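PDB 6QGL: VP5 from Halorubrum pleomorphic virus 6, which is a viral envelope protein that probably mediates fusion of the virus membrane with that of its haloarchaeal host. Local coordinates for residues T78-A83 with E470-S475; I85-E90 with S102-A107; S95-V100 with W253-Y258; G264-S269 with I478-W483; D270-R275 with Q485-N490. All coordinates share one frame; numbering follows the deposited sequence.

Contact 1 of 5, residues T78-A83 with E470-S475; sequences TAYTEA and EPQTDS
A bend at chi2 of Q472 (132°) turns its amide toward helix 73-92, where T81 holds its hydroxyl beside its own backbone N, opposite the carbonyl carbon (chi1 -51°). The two side chains meet almost at right angles: Q472 NE2 donates to T81 OG1 over 2.7 Å, and the oxygen lies a little out of the amide plane. Because T81 OG1 also bonds to the carbonyl oxygen of H77, this buried hydroxyl is held by two hydrogen bonds, a role that suits threonine on a helix. Y80 supplies the apolar half of the contact. Its CB sits 3.6 Å from Q472 CG, and the ring and the glutamine chain run past each other in opposite directions. Farther out, T473 O lies over one ring face, offset toward the rim, 3.8 Å from Y80 CE1; the same carbonyl accepts a hydrogen bond from K84 NZ. The phenol end reaches D474, with Y80 OH 3.8 Å from D474 CB, while I250 of helix 229-257 also touches the tyrosine. The arrangement is that of an irregular linker packed against a helix, here the connection from the last beta strand, 447-454, to the C-terminal helix 480-496.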
# COMPACT_ATOMS: atom_id res chain seq x y z
N THR A 78 -6.66 6.08 -16.86
CA THR A 78 -8.03 6.19 -16.33
C THR A 78 -8.61 7.57 -16.65
O THR A 78 -9.77 7.66 -17.08
CB THR A 78 -8.04 5.92 -14.80
OG1 THR A 78 -7.37 4.69 -14.53
CG2 THR A 78 -9.45 5.87 -14.22
N ALA A 79 -7.81 8.64 -16.45
CA ALA A 79 -8.21 10.02 -16.71
C ALA A 79 -8.43 10.28 -18.20
O ALA A 79 -9.35 11.02 -18.55
CB ALA A 79 -7.18 10.98 -16.15
N TYR A 80 -7.61 9.64 -19.08
CA TYR A 80 -7.74 9.76 -20.53
C TYR A 80 -9.01 9.06 -21.00
O TYR A 80 -9.74 9.63 -21.81
CB TYR A 80 -6.54 9.14 -21.27
CG TYR A 80 -5.43 10.08 -21.68
CD1 TYR A 80 -5.67 11.13 -22.57
CD2 TYR A 80 -4.12 9.85 -21.29
CE1 TYR A 80 -4.64 11.97 -22.99
CE2 TYR A 80 -3.08 10.68 -21.71
CZ TYR A 80 -3.34 11.74 -22.56
OH TYR A 80 -2.31 12.56 -22.96
N THR A 81 -9.29 7.83 -20.49
CA THR A 81 -10.48 7.04 -20.84
C THR A 81 -11.73 7.87 -20.58
O THR A 81 -12.51 8.12 -21.50
CB THR A 81 -10.54 5.70 -20.07
OG1 THR A 81 -9.30 5.00 -20.19
CG2 THR A 81 -11.68 4.80 -20.52
N GLU A 82 -11.86 8.35 -19.33
CA GLU A 82 -13.01 9.11 -18.85
C GLU A 82 -13.24 10.42 -19.61
O GLU A 82 -14.38 10.70 -19.99
CB GLU A 82 -12.91 9.35 -17.34
CG GLU A 82 -14.25 9.61 -16.67
CD GLU A 82 -14.23 10.26 -15.30
OE1 GLU A 82 -13.18 10.19 -14.62
OE2 GLU A 82 -15.27 10.82 -14.90
N ALA A 83 -12.17 11.19 -19.85
CA ALA A 83 -12.24 12.46 -20.57
C ALA A 83 -12.55 12.29 -22.05
O ALA A 83 -13.31 13.09 -22.60
CB ALA A 83 -10.96 13.23 -20.40
N GLU A 470 -4.13 -1.38 -24.74
CA GLU A 470 -3.39 -0.30 -25.41
C GLU A 470 -3.31 0.97 -24.52
O GLU A 470 -4.35 1.53 -24.19
CB GLU A 470 -4.05 0.03 -26.77
CG GLU A 470 -3.33 1.08 -27.60
CD GLU A 470 -4.16 1.77 -28.68
OE1 GLU A 470 -3.65 2.76 -29.26
OE2 GLU A 470 -5.30 1.34 -28.94
N PRO A 471 -2.09 1.41 -24.11
CA PRO A 471 -1.98 2.62 -23.28
C PRO A 471 -2.49 3.85 -24.02
O PRO A 471 -2.24 3.99 -25.22
CB PRO A 471 -0.48 2.75 -22.99
CG PRO A 471 0.11 1.43 -23.33
CD PRO A 471 -0.75 0.85 -24.41
N GLN A 472 -3.23 4.71 -23.32
CA GLN A 472 -3.81 5.92 -23.87
C GLN A 472 -2.79 7.05 -24.01
O GLN A 472 -2.04 7.33 -23.08
CB GLN A 472 -5.00 6.38 -23.04
CG GLN A 472 -6.22 6.69 -23.89
CD GLN A 472 -7.49 6.07 -23.39
OE1 GLN A 472 -8.51 6.04 -24.09
NE2 GLN A 472 -7.49 5.57 -22.16
N THR A 473 -2.78 7.68 -25.19
CA THR A 473 -1.92 8.80 -25.58
C THR A 473 -2.79 9.99 -26.01
O THR A 473 -4.01 9.87 -26.11
CB THR A 473 -0.94 8.38 -26.70
OG1 THR A 473 -1.65 8.13 -27.91
CG2 THR A 473 -0.07 7.19 -26.32
N ASP A 474 -2.15 11.12 -26.30
CA ASP A 474 -2.84 12.32 -26.75
C ASP A 474 -3.36 12.20 -28.20
O ASP A 474 -4.01 13.11 -28.68
CB ASP A 474 -1.91 13.54 -26.62
CG ASP A 474 -0.65 13.53 -27.46
OD1 ASP A 474 -0.40 12.51 -28.15
OD2 ASP A 474 0.09 14.53 -27.44
N SER A 475 -3.03 11.10 -28.91
CA SER A 475 -3.43 10.94 -30.30
C SER A 475 -4.16 9.63 -30.64
O SER A 475 -4.58 9.45 -31.78
CB SER A 475 -2.21 11.10 -31.21
OG SER A 475 -1.24 10.09 -30.96

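Contact 2 of 5, residues I85-E90 with S102-A107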
# COMPACT_ATOMS: atom_id res chain seq x y z
N ILE A 85 -14.22 9.77 -23.52
CA ILE A 85 -15.63 9.36 -23.59
C ILE A 85 -16.53 10.60 -23.53
O ILE A 85 -17.39 10.76 -24.39
CB ILE A 85 -15.97 8.29 -22.51
CG1 ILE A 85 -15.27 6.95 -22.84
CG2 ILE A 85 -17.49 8.11 -22.33
CD1 ILE A 85 -15.10 6.03 -21.70
N ALA A 86 -16.29 11.49 -22.55
CA ALA A 86 -17.02 12.75 -22.36
C ALA A 86 -16.91 13.65 -23.59
O ALA A 86 -17.91 14.27 -23.99
CB ALA A 86 -16.51 13.48 -21.13
N ALA A 87 -15.71 13.70 -24.22
CA ALA A 87 -15.42 14.48 -25.41
C ALA A 87 -16.12 13.91 -26.65
O ALA A 87 -16.67 14.69 -27.43
CB ALA A 87 -13.92 14.55 -25.64
N ILE A 88 -16.09 12.57 -26.84
CA ILE A 88 -16.73 11.87 -27.98
C ILE A 88 -18.23 12.16 -28.01
O ILE A 88 -18.77 12.47 -29.08
CB ILE A 88 -16.39 10.35 -28.01
CG1 ILE A 88 -14.90 10.11 -28.36
CG2 ILE A 88 -17.29 9.58 -29.00
CD1 ILE A 88 -14.33 8.76 -27.84
N GLU A 89 -18.90 12.11 -26.84
CA GLU A 89 -20.33 12.39 -26.70
C GLU A 89 -20.67 13.79 -27.21
O GLU A 89 -21.63 13.95 -27.97
CB GLU A 89 -20.78 12.23 -25.24
CG GLU A 89 -20.71 10.79 -24.75
CD GLU A 89 -20.78 10.58 -23.25
OE1 GLU A 89 -20.78 9.40 -22.82
OE2 GLU A 89 -20.83 11.58 -22.50
N GLU A 90 -19.83 14.77 -26.85
CA GLU A 90 -19.96 16.17 -27.25
C GLU A 90 -19.64 16.37 -28.74
O GLU A 90 -20.35 17.13 -29.41
CB GLU A 90 -19.08 17.08 -26.37
CG GLU A 90 -19.48 17.09 -24.91
CD GLU A 90 -20.88 17.56 -24.55
OE1 GLU A 90 -21.36 18.55 -25.15
OE2 GLU A 90 -21.50 16.94 -23.65
N SER A 102 -14.83 21.26 -22.43
CA SER A 102 -15.54 21.50 -21.18
C SER A 102 -16.00 20.18 -20.56
O SER A 102 -15.77 19.96 -19.38
CB SER A 102 -16.74 22.42 -21.40
OG SER A 102 -17.24 22.92 -20.17
N ALA A 103 -16.59 19.28 -21.38
CA ALA A 103 -17.06 17.97 -20.93
C ALA A 103 -15.89 17.07 -20.52
O ALA A 103 -15.98 16.39 -19.50
CB ALA A 103 -17.89 17.30 -22.01
N ALA A 104 -14.80 17.09 -21.31
CA ALA A 104 -13.59 16.30 -21.05
C ALA A 104 -12.88 16.76 -19.78
O ALA A 104 -12.52 15.92 -18.96
CB ALA A 104 -12.65 16.40 -22.23
N ASN A 105 -12.71 18.09 -19.60
CA ASN A 105 -12.05 18.64 -18.43
C ASN A 105 -12.90 18.55 -17.17
O ASN A 105 -12.32 18.46 -16.09
CB ASN A 105 -11.55 20.06 -18.67
CG ASN A 105 -10.44 20.16 -19.67
OD1 ASN A 105 -9.40 19.48 -19.58
ND2 ASN A 105 -10.62 21.03 -20.65
N SER A 106 -14.25 18.51 -17.31
CA SER A 106 -15.14 18.34 -16.16
C SER A 106 -14.98 16.92 -15.62
O SER A 106 -15.07 16.72 -14.41
CB SER A 106 -16.59 18.60 -16.54
OG SER A 106 -16.80 19.97 -16.81
N ALA A 107 -14.70 15.94 -16.51
CA ALA A 107 -14.45 14.55 -16.15
C ALA A 107 -13.12 14.46 -15.40
O ALA A 107 -13.07 13.82 -14.35
CB ALA A 107 -14.43 13.67 -17.38
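A103 and A86 face each other across an antiparallel helical hairpin, the sharp return of helix 73-92 into helix 97-140. The local axes come within 7.5 Å, at 159° between their chain directions, and such closeness is consistent with the alanines that fill most of the interface. A103 has the greatest area buried here. Its CB points at the other helix and lies 3.3 Å from E90 CG, so the aliphatic part of the glutamate lies against the alanine. The first torsion of E90 (chi1 -63°) puts CG beside its backbone N, where it meets the methyl, and the bend at chi2 keeps the carboxylate close as well, with E90 OE2 4.0 Å from A103 CB. A86 answers from one turn earlier: its CB rests 3.4 Å from A103 O and 4.2 Å from A103 CB, and the methyl of A107 adds a looser contact on the same alanine. A104, next by buried area, brings its CB to 4.1 Å from A87 CB on the buried side, where W253 of helix 229-257 lies against A87 and I250 against A104. Within helix 97-140, S102 O accepts both S106 N and S106 OG, the hydroxyl at 2.8 Å, and the two donors come from opposite faces of the carbonyl plane.

Contact 3 of 5, residues S95-V100 with W253-Y258; sequences SSESAV and WVTNVY
V254 makes the first touch from helix 229-257, setting its CG1 3.8 Å from V100 CG1 and equally near E97 CG. A branched valine on each helix gives a compact, buried apolar meeting point, and V100 also lies against A87 and E90 of helix 73-92. Next in line, T255 sets its CB pointing away, with OG1 bonded to S251 O one turn back; its backbone is nevertheless approached by the glutamate, E97 OE2 standing 3.5 Å from T255 CA. The site is one end of a helical bundle: helix 229-257 stops here, and helix 97-140 starts, with S96 as its N-cap, its side chain accepting from A99 N. Y258, the first residue to leave the helical conformation, is the main partner on this side. With CG anti to the backbone N (chi1 -166°), its ring reaches back across the start of helix 97-140. E97 CB lies over one ring face in a CH-pi contact, 4.1 Å from the Y258 ring centroid, and the carboxylate continues along the same ring, its plane 22° from that of the aromatic. At the far end Y258 OH donates to S95 O over 2.7 Å, the carbonyl oxygen lying at the ring edge and in its plane, whereas S95 OG bonds to E90 O. V100 CG2 also sits near the edge of the tyrosine, 4.2 Å from Y258 CE2.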
# COMPACT_ATOMS: atom_id res chain seq x y z
N SER A 95 -21.20 19.79 -31.15
CA SER A 95 -20.93 20.90 -30.23
C SER A 95 -19.68 21.69 -30.61
O SER A 95 -18.88 21.23 -31.44
CB SER A 95 -20.79 20.38 -28.80
OG SER A 95 -21.86 19.53 -28.44
N SER A 96 -19.51 22.87 -29.99
CA SER A 96 -18.35 23.75 -30.17
C SER A 96 -17.12 23.09 -29.54
O SER A 96 -17.27 22.25 -28.65
CB SER A 96 -18.61 25.11 -29.52
OG SER A 96 -18.81 25.02 -28.12
N GLU A 97 -15.91 23.47 -30.00
CA GLU A 97 -14.65 22.93 -29.46
C GLU A 97 -14.51 23.19 -27.95
O GLU A 97 -14.01 22.32 -27.24
CB GLU A 97 -13.44 23.44 -30.24
CG GLU A 97 -12.25 22.51 -30.13
CD GLU A 97 -11.09 22.75 -31.08
OE1 GLU A 97 -11.31 23.20 -32.23
OE2 GLU A 97 -9.95 22.45 -30.67
N SER A 98 -15.00 24.35 -27.47
CA SER A 98 -15.02 24.74 -26.06
C SER A 98 -15.91 23.79 -25.25
O SER A 98 -15.50 23.37 -24.17
CB SER A 98 -15.49 26.18 -25.90
OG SER A 98 -15.73 26.51 -24.55
N ALA A 99 -17.10 23.45 -25.79
CA ALA A 99 -18.05 22.54 -25.15
C ALA A 99 -17.50 21.11 -25.06
O ALA A 99 -17.74 20.43 -24.07
CB ALA A 99 -19.37 22.54 -25.92
N VAL A 100 -16.73 20.68 -26.09
CA VAL A 100 -16.10 19.36 -26.15
C VAL A 100 -15.05 19.27 -25.04
O VAL A 100 -15.09 18.33 -24.24
CB VAL A 100 -15.51 19.04 -27.56
CG1 VAL A 100 -14.67 17.76 -27.55
CG2 VAL A 100 -16.61 18.95 -28.61
N TRP A 253 -5.35 16.34 -28.25
CA TRP A 253 -6.27 15.33 -28.78
C TRP A 253 -7.46 15.96 -29.47
O TRP A 253 -7.66 15.69 -30.65
CB TRP A 253 -6.72 14.37 -27.67
CG TRP A 253 -7.41 13.13 -28.16
CD1 TRP A 253 -6.82 12.00 -28.65
CD2 TRP A 253 -8.82 12.88 -28.16
NE1 TRP A 253 -7.78 11.07 -28.98
CE2 TRP A 253 -9.01 11.58 -28.69
CE3 TRP A 253 -9.95 13.63 -27.78
CZ2 TRP A 253 -10.29 11.02 -28.84
CZ3 TRP A 253 -11.21 13.07 -27.92
CH2 TRP A 253 -11.37 11.78 -28.45
N VAL A 254 -8.21 16.82 -28.76
CA VAL A 254 -9.39 17.53 -29.26
C VAL A 254 -9.02 18.45 -30.44
O VAL A 254 -9.73 18.43 -31.45
CB VAL A 254 -10.16 18.27 -28.13
CG1 VAL A 254 -11.28 19.16 -28.69
CG2 VAL A 254 -10.74 17.27 -27.13
N THR A 255 -7.90 19.19 -30.35
CA THR A 255 -7.42 20.08 -31.41
C THR A 255 -7.21 19.34 -32.75
O THR A 255 -7.58 19.86 -33.80
CB THR A 255 -6.17 20.86 -30.97
OG1 THR A 255 -6.45 21.57 -29.75
CG2 THR A 255 -5.69 21.85 -32.01
N ASN A 256 -6.65 18.12 -32.68
CA ASN A 256 -6.37 17.28 -33.85
C ASN A 256 -7.55 16.41 -34.31
O ASN A 256 -7.56 15.97 -35.46
CB ASN A 256 -5.14 16.40 -33.58
CG ASN A 256 -3.84 17.16 -33.50
OD1 ASN A 256 -3.39 17.78 -34.46
ND2 ASN A 256 -3.19 17.11 -32.34
N VAL A 257 -8.54 16.16 -33.41
CA VAL A 257 -9.72 15.31 -33.62
C VAL A 257 -10.97 16.10 -34.04
O VAL A 257 -11.84 15.55 -34.72
CB VAL A 257 -9.97 14.42 -32.36
CG1 VAL A 257 -11.39 13.85 -32.28
CG2 VAL A 257 -8.95 13.30 -32.28
N TYR A 258 -11.07 17.38 -33.63
CA TYR A 258 -12.22 18.23 -33.94
C TYR A 258 -12.35 18.47 -35.44
O TYR A 258 -11.41 18.96 -36.08
CB TYR A 258 -12.18 19.55 -33.16
CG TYR A 258 -13.50 20.30 -33.18
CD1 TYR A 258 -13.80 21.19 -34.20
CD2 TYR A 258 -14.46 20.09 -32.19
CE1 TYR A 258 -15.03 21.86 -34.25
CE2 TYR A 258 -15.69 20.76 -32.23
CZ TYR A 258 -15.96 21.64 -33.26
OH TYR A 258 -17.16 22.31 -33.28

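Contact 4 of 5, residues G264-S269 with I478-W483; sequences GAIEIS and ITQDEW
From the irregular segment 264-269, I268 lays an aliphatic branch over the face of the W483 indole. I268 CG1 is 4.2 Å from the centroid of the five-membered ring of W483 and 17° off the ring normal, a CH-pi contact, and I268 CD1 runs on to 3.6 Å from W483 CB. The isoleucine can lie over the ring because its CG1 branch stands beside the backbone N (chi1 -67°). I266 takes a different approach, bringing CG2 obliquely to 3.9 Å from W483 CD1; both isoleucines cross the tryptophan at about a right angle. The CG of Q480 packs beside them, 3.8 Å from I266 CA and 3.5 Å from A265 O. T479 and E482 form a capping box at the start of helix 480-496, through weak bonds, and W483 follows in the first turn of the helix thus capped. I85 and I88 of helix 73-92 also touch the indole, while W483 NE1 donates to Y477 O. Two isoleucines of an irregular loop thus hold it to the indole of helix 480-496 mainly by apolar contact, and the indole N-H, otherwise costly to bury, is satisfied by a backbone carbonyl.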
# COMPACT_ATOMS: atom_id res chain seq x y z
N GLY A 264 -20.73 10.52 -34.92
CA GLY A 264 -21.40 9.23 -34.94
C GLY A 264 -20.48 8.05 -35.21
O GLY A 264 -20.91 6.90 -35.06
N ALA A 265 -19.22 8.32 -35.62
CA ALA A 265 -18.20 7.31 -35.93
C ALA A 265 -17.87 6.40 -34.74
O ALA A 265 -17.71 5.19 -34.92
CB ALA A 265 -16.93 7.98 -36.45
N ILE A 266 -17.80 6.98 -33.52
CA ILE A 266 -17.55 6.26 -32.27
C ILE A 266 -18.81 6.36 -31.40
O ILE A 266 -19.26 7.47 -31.13
CB ILE A 266 -16.28 6.77 -31.52
CG1 ILE A 266 -14.98 6.53 -32.31
CG2 ILE A 266 -16.17 6.15 -30.13
CD1 ILE A 266 -13.77 7.24 -31.70
N GLU A 267 -19.35 5.22 -30.95
CA GLU A 267 -20.53 5.17 -30.08
C GLU A 267 -20.14 4.45 -28.79
O GLU A 267 -19.97 3.23 -28.78
CB GLU A 267 -21.72 4.49 -30.78
CG GLU A 267 -22.26 5.27 -31.98
CD GLU A 267 -22.98 6.58 -31.70
OE1 GLU A 267 -23.61 6.70 -30.62
OE2 GLU A 267 -22.93 7.47 -32.57
N ILE A 268 -19.92 5.24 -27.72
CA ILE A 268 -19.42 4.78 -26.42
C ILE A 268 -20.41 5.07 -25.25
O ILE A 268 -20.12 4.73 -24.10
CB ILE A 268 -18.00 5.41 -26.23
CG1 ILE A 268 -16.95 4.87 -27.23
CG2 ILE A 268 -17.46 5.34 -24.83
CD1 ILE A 268 -16.88 3.35 -27.47
N SER A 269 -21.60 5.64 -25.55
CA SER A 269 -22.63 5.99 -24.56
C SER A 269 -22.94 4.90 -23.50
O SER A 269 -23.22 5.25 -22.35
CB SER A 269 -23.92 6.40 -25.27
OG SER A 269 -24.88 6.89 -24.36
N ILE A 478 -9.19 6.72 -31.60
CA ILE A 478 -9.84 7.44 -32.70
C ILE A 478 -10.82 6.49 -33.39
O ILE A 478 -11.83 6.93 -33.94
CB ILE A 478 -8.75 7.94 -33.72
CG1 ILE A 478 -7.60 8.73 -33.05
CG2 ILE A 478 -9.34 8.72 -34.90
CD1 ILE A 478 -7.96 9.97 -32.26
N THR A 479 -10.50 5.19 -33.39
CA THR A 479 -11.31 4.16 -34.03
C THR A 479 -12.16 3.43 -33.00
O THR A 479 -11.76 3.32 -31.83
CB THR A 479 -10.42 3.19 -34.85
OG1 THR A 479 -9.80 2.24 -33.99
CG2 THR A 479 -9.37 3.91 -35.70
N GLN A 480 -13.32 2.89 -33.43
CA GLN A 480 -14.23 2.11 -32.60
C GLN A 480 -13.58 0.80 -32.15
O GLN A 480 -13.89 0.32 -31.07
CB GLN A 480 -15.54 1.80 -33.35
CG GLN A 480 -16.75 2.55 -32.80
CD GLN A 480 -17.41 1.91 -31.59
OE1 GLN A 480 -16.80 1.14 -30.82
NE2 GLN A 480 -18.67 2.23 -31.37
N ASP A 481 -12.68 0.24 -32.99
CA ASP A 481 -11.95 -1.01 -32.73
C ASP A 481 -11.04 -0.90 -31.51
O ASP A 481 -10.96 -1.86 -30.74
CB ASP A 481 -11.15 -1.44 -33.97
CG ASP A 481 -12.02 -1.94 -35.11
OD1 ASP A 481 -12.73 -2.96 -34.93
OD2 ASP A 481 -11.97 -1.33 -36.20
N GLU A 482 -10.38 0.26 -31.33
CA GLU A 482 -9.50 0.55 -30.20
C GLU A 482 -10.31 0.53 -28.90
O GLU A 482 -9.86 -0.04 -27.90
CB GLU A 482 -8.82 1.93 -30.37
CG GLU A 482 -7.72 1.97 -31.41
CD GLU A 482 -7.07 3.32 -31.57
OE1 GLU A 482 -7.41 4.04 -32.53
OE2 GLU A 482 -6.22 3.68 -30.72
N TRP A 483 -11.52 1.11 -28.95
CA TRP A 483 -12.48 1.18 -27.85
C TRP A 483 -13.13 -0.17 -27.55
O TRP A 483 -13.30 -0.51 -26.38
CB TRP A 483 -13.54 2.24 -28.14
CG TRP A 483 -13.09 3.65 -27.91
CD1 TRP A 483 -12.83 4.59 -28.87
CD2 TRP A 483 -12.85 4.28 -26.65
NE1 TRP A 483 -12.44 5.77 -28.27
CE2 TRP A 483 -12.44 5.61 -26.91
CE3 TRP A 483 -12.93 3.85 -25.31
CZ2 TRP A 483 -12.11 6.51 -25.89
CZ3 TRP A 483 -12.61 4.75 -24.30
CH2 TRP A 483 -12.20 6.06 -24.59

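Contact 5 of 5, residues D270-R275 with Q485-N490; sequences DLVTPR and QLEQQN
E487 OE2 receives the backbone N-H of V272 over 3.2 Å in a nearly straight bond (164°), although the donor comes from above the carboxylate plane. An extended glutamate chain (chi1 -166°, chi2 -179°) is long enough to reach from helix 480-496 to the loop backbone. L271 lies along that chain, running the opposite way, with its CD1 3.7 Å from E487 CB, so a leucine shields the methylene part while the loop backbone engages the charged end. R277 also touches E487. The second half of the contact belongs to P274, which follows the N-cap T273 in the first turn of helix 274-283. Proline suits that turn, where backbone N-H groups have no preceding helical carbonyl to bond, so its lack of an N-H costs nothing. Its ring packs against the amide of N490: P274 CB is 3.4 Å from N490 ND2, and P274 CA is 3.4 Å from N490 OD1. That oxygen is hydrogen-bonded to R277 NE, which steadies the buried asparagine. L486 CD2 comes to 4.4 Å from P274 CD. The pairing places the C-terminal helix 480-496 against the start of helix 274-283, with helix 73-92 alongside, I85 touching L271 and T273 and H77 touching L486.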
# COMPACT_ATOMS: atom_id res chain seq x y z
N ASP A 270 -22.87 3.60 -23.89
CA ASP A 270 -23.17 2.46 -23.01
C ASP A 270 -21.94 1.65 -22.55
O ASP A 270 -22.10 0.59 -21.93
CB ASP A 270 -24.21 1.54 -23.69
CG ASP A 270 -25.41 2.25 -24.28
OD1 ASP A 270 -26.14 2.92 -23.51
OD2 ASP A 270 -25.64 2.14 -25.50
N LEU A 271 -20.72 2.16 -22.82
CA LEU A 271 -19.44 1.52 -22.47
C LEU A 271 -19.24 1.38 -20.95
O LEU A 271 -19.49 2.32 -20.20
CB LEU A 271 -18.26 2.30 -23.10
CG LEU A 271 -16.82 1.87 -22.79
CD1 LEU A 271 -16.45 0.59 -23.48
CD2 LEU A 271 -15.82 2.92 -23.17
N VAL A 272 -18.78 0.19 -20.52
CA VAL A 272 -18.45 -0.12 -19.13
C VAL A 272 -16.93 -0.05 -19.05
O VAL A 272 -16.23 -0.93 -19.56
CB VAL A 272 -19.03 -1.49 -18.66
CG1 VAL A 272 -18.57 -1.83 -17.24
CG2 VAL A 272 -20.55 -1.50 -18.74
N THR A 273 -16.43 1.06 -18.49
CA THR A 273 -15.00 1.36 -18.37
C THR A 273 -14.31 0.44 -17.36
O THR A 273 -14.96 0.05 -16.39
CB THR A 273 -14.79 2.84 -17.96
OG1 THR A 273 -15.19 3.01 -16.60
CG2 THR A 273 -15.54 3.81 -18.85
N PRO A 274 -12.98 0.15 -17.51
CA PRO A 274 -12.29 -0.69 -16.51
C PRO A 274 -12.44 -0.19 -15.07
O PRO A 274 -12.54 -1.01 -14.16
CB PRO A 274 -10.84 -0.67 -16.98
CG PRO A 274 -10.92 -0.43 -18.44
CD PRO A 274 -12.06 0.53 -18.60
N ARG A 275 -12.53 1.15 -14.88
CA ARG A 275 -12.74 1.80 -13.59
C ARG A 275 -14.12 1.40 -13.04
O ARG A 275 -14.19 0.90 -11.93
CB ARG A 275 -12.61 3.34 -13.70
CG ARG A 275 -12.66 4.07 -12.36
CD ARG A 275 -12.93 5.56 -12.52
NE ARG A 275 -13.11 6.22 -11.23
CZ ARG A 275 -13.53 7.47 -11.06
NH1 ARG A 275 -13.83 8.22 -12.11
NH2 ARG A 275 -13.66 7.98 -9.84
N GLN A 485 -11.83 -3.14 -28.20
CA GLN A 485 -10.75 -3.95 -27.64
C GLN A 485 -10.54 -3.64 -26.16
O GLN A 485 -10.30 -4.56 -25.39
CB GLN A 485 -9.44 -3.76 -28.42
CG GLN A 485 -9.33 -4.64 -29.66
CD GLN A 485 -8.06 -4.44 -30.46
OE1 GLN A 485 -7.92 -4.97 -31.57
NE2 GLN A 485 -7.10 -3.68 -29.95
N LEU A 486 -10.66 -2.35 -25.76
CA LEU A 486 -10.51 -1.90 -24.38
C LEU A 486 -11.51 -2.62 -23.45
O LEU A 486 -11.09 -3.16 -22.42
CB LEU A 486 -10.64 -0.37 -24.27
CG LEU A 486 -10.45 0.26 -22.87
CD1 LEU A 486 -8.98 0.41 -22.53
CD2 LEU A 486 -11.13 1.60 -22.78
N GLU A 487 -12.80 -2.64 -23.83
CA GLU A 487 -13.88 -3.29 -23.07
C GLU A 487 -13.76 -4.81 -23.08
O GLU A 487 -13.98 -5.44 -22.05
CB GLU A 487 -15.26 -2.86 -23.60
CG GLU A 487 -16.42 -3.21 -22.68
CD GLU A 487 -17.82 -2.84 -23.14
OE1 GLU A 487 -18.10 -2.91 -24.36
OE2 GLU A 487 -18.65 -2.50 -22.27
N GLN A 488 -13.42 -5.40 -24.26
CA GLN A 488 -13.28 -6.85 -24.46
C GLN A 488 -12.09 -7.42 -23.69
O GLN A 488 -12.27 -8.38 -22.95
CB GLN A 488 -13.20 -7.18 -25.96
CG GLN A 488 -13.31 -8.67 -26.30
CD GLN A 488 -14.73 -9.18 -26.25
OE1 GLN A 488 -15.23 -9.61 -25.20
NE2 GLN A 488 -15.41 -9.14 -27.38
N GLN A 489 -10.88 -6.82 -23.86
CA GLN A 489 -9.65 -7.24 -23.18
C GLN A 489 -9.81 -7.19 -21.66
O GLN A 489 -9.36 -8.11 -20.98
CB GLN A 489 -8.45 -6.37 -23.59
CG GLN A 489 -7.86 -6.68 -24.97
CD GLN A 489 -6.72 -5.76 -25.33
OE1 GLN A 489 -6.88 -4.53 -25.44
NE2 GLN A 489 -5.54 -6.33 -25.53
N ASN A 490 -10.48 -6.14 -21.14
CA ASN A 490 -10.73 -5.92 -19.72
C ASN A 490 -11.75 -6.90 -19.13
O ASN A 490 -11.49 -7.42 -18.04
CB ASN A 490 -11.16 -4.47 -19.45
CG ASN A 490 -11.38 -4.14 -18.00
OD1 ASN A 490 -12.51 -3.96 -17.54
ND2 ASN A 490 -10.30 -4.05 -17.23

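Helix 73-92 carries contacts 1 and 2, helix 97-140 carries contacts 2 and 3, and helix 480-496 carries contacts 4 and 5. Contact 1, the buried one, pairs a glutamine-threonine hydrogen bond with a tyrosine ring; the others are partly buried. Contact 2 relies on methyl groups between close helices, whereas contact 3, at the end of the bundle, mixes valines with a tyrosine and a glutamate. Contacts 4 and 5 hold the loop 264-273 to the C-terminal helix, the first mainly by indole packing, the second by a carboxylate and a proline. W483 joins several of them, touching Q472 of contact 1, I85 and I88 of contact 2 and L271 of contact 5. Contacts 3 and 5 do not touch.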